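Local coordinates for protein pyrethroid hydrolase (PDB 5Y5R) that hydrolyses the ester bond of pyrethroid insecticides such as cypermethrin and permethrin, releasing the alcohol and the cyclopropanecarboxylic acid, at residues A[163-167]-A[168-172]. Residues are numbered along the deposited sequence; the frame is centred on the assembly and turned at random.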
loop_
_atom_site.group_PDB
_atom_site.type_symbol
_atom_site.label_atom_id
_atom_site.label_comp_id
_atom_site.label_asym_id
_atom_site.label_seq_id
_atom_site.Cartn_x
_atom_site.Cartn_y
_atom_site.Cartn_z
ATOM N N GLY A 163 12.231 10.471 17.454
ATOM C CA GLY A 163 11.737 11.606 16.686
ATOM C C GLY A 163 11.034 11.221 15.406
ATOM O O GLY A 163 9.883 11.606 15.131
HETATM N N MSE A 164 11.747 10.452 14.602
HETATM C CA MSE A 164 11.207 9.982 13.355
HETATM C C MSE A 164 11.639 8.577 13.106
HETATM O O MSE A 164 12.505 8.078 13.817
HETATM C CB MSE A 164 11.657 10.884 12.251
HETATM C CG MSE A 164 11.119 12.259 12.429
HETATM SE SE MSE A 164 12.516 13.283 11.810
HETATM C CE MSE A 164 11.970 13.164 9.936
ATOM N N PRO A 165 11.032 7.923 12.121
ATOM C CA PRO A 165 11.430 6.557 11.816
ATOM C C PRO A 165 12.874 6.544 11.356
ATOM O O PRO A 165 13.420 7.586 10.962
ATOM C CB PRO A 165 10.480 6.150 10.675
ATOM C CG PRO A 165 9.377 7.109 10.743
ATOM C CD PRO A 165 9.940 8.373 11.238
ATOM N N PRO A 166 13.536 5.405 11.441
ATOM C CA PRO A 166 14.933 5.322 11.010
ATOM C C PRO A 166 15.079 5.293 9.491
ATOM O O PRO A 166 14.164 4.922 8.754
ATOM C CB PRO A 166 15.398 4.008 11.644
ATOM C CG PRO A 166 14.158 3.232 11.816
ATOM C CD PRO A 166 13.121 4.222 12.201
ATOM N N ALA A 167 16.297 5.623 9.035
ATOM C CA ALA A 167 16.555 5.786 7.606
ATOM C C ALA A 167 16.221 4.547 6.804
ATOM O O ALA A 167 15.904 4.659 5.618
ATOM C CB ALA A 167 18.009 6.170 7.362
ATOM N N GLU A 168 16.341 3.352 7.409
ATOM C CA GLU A 168 16.041 2.110 6.704
ATOM C C GLU A 168 14.604 2.047 6.177
ATOM O O GLU A 168 14.296 1.192 5.343
ATOM C CB GLU A 168 16.285 0.886 7.623
ATOM C CG GLU A 168 17.740 0.620 7.946
ATOM C CD GLU A 168 18.360 1.687 8.811
ATOM O OE1 GLU A 168 19.502 2.095 8.503
ATOM O OE2 GLU A 168 17.672 2.185 9.731
ATOM N N HIS A 169 13.723 2.923 6.634
ATOM C CA HIS A 169 12.321 2.827 6.213
ATOM C C HIS A 169 12.017 3.528 4.892
ATOM O O HIS A 169 10.926 3.305 4.331
ATOM C CB HIS A 169 11.411 3.386 7.296
ATOM C CG HIS A 169 11.339 2.525 8.522
ATOM N ND1 HIS A 169 10.309 2.632 9.435
ATOM C CD2 HIS A 169 12.155 1.547 8.983
ATOM C CE1 HIS A 169 10.488 1.746 10.404
ATOM N NE2 HIS A 169 11.601 1.077 10.154
ATOM N N PHE A 170 12.938 4.375 4.410
ATOM C CA PHE A 170 12.659 5.348 3.352
ATOM C C PHE A 170 13.657 5.274 2.203
ATOM O O PHE A 170 14.797 4.838 2.372
ATOM C CB PHE A 170 12.673 6.760 3.926
ATOM C CG PHE A 170 11.811 6.919 5.145
ATOM C CD1 PHE A 170 10.466 6.536 5.104
ATOM C CD2 PHE A 170 12.317 7.456 6.309
ATOM C CE1 PHE A 170 9.655 6.671 6.210
ATOM C CE2 PHE A 170 11.507 7.612 7.431
ATOM C CZ PHE A 170 10.164 7.221 7.374
ATOM N N ILE A 171 13.218 5.745 1.031
ATOM C CA ILE A 171 14.106 6.041 -0.093
ATOM C C ILE A 171 13.994 7.533 -0.419
ATOM O O ILE A 171 13.169 8.258 0.137
ATOM C CB ILE A 171 13.820 5.172 -1.344
ATOM C CG1 ILE A 171 12.355 5.260 -1.738
ATOM C CG2 ILE A 171 14.214 3.722 -1.162
ATOM C CD1 ILE A 171 12.081 4.702 -3.115
ATOM N N GLN A 172 14.865 7.989 -1.320
ATOM C CA GLN A 172 14.954 9.407 -1.657
ATOM C C GLN A 172 14.065 9.807 -2.824
ATOM O O GLN A 172 13.597 10.952 -2.851
ATOM C CB GLN A 172 16.405 9.788 -2.007
ATOM C CG GLN A 172 17.332 9.843 -0.802
ATOM C CD GLN A 172 16.824 10.763 0.305
ATOM O OE1 GLN A 172 16.945 11.994 0.204
ATOM N NE2 GLN A 172 16.240 10.186 1.348
#
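His169 and Phe170 both set CG anti to their own carbonyl carbon (chi1 -70° and -51°), placing the imidazole face against Pro166 and the edge of the phenyl ring against Pro165. CG of Pro166 lies over one face of the imidazole, 4.0 Å from the ring centroid of His169, in a CH-pi contact that suits a rigid ring with slightly polarised C-H bonds. Pro165 instead meets Phe170 at the edge of its ring, CG near the ring plane and, like CB, 3.5 Å from CZ of Phe170, while CB of His169 sits over the centre of one phenyl face. Two backbone bonds draw the chain into this turn: His169 N to Pro166 O (2.9 Å, nearly straight at 165°) and the longer Phe170 N to Ala167 O (3.2 Å). Ring closure restrains phi in both prolines, which suits the extended approach to the turn. ND1 of His169 is hydrogen-bonded to Tyr234 OH, and a leucine here would probably leave that hydroxyl without this mate and Pro166 without a flat aromatic face. Phe170 suits its place because its flat apolar ring packs on Pro165 and Tyr234 yet still touches the bound pyrethroid ester. The arrangement is a short 3-10 turn whose following residue, Phe170, lines the ligand pocket of this alpha/beta hydrolase.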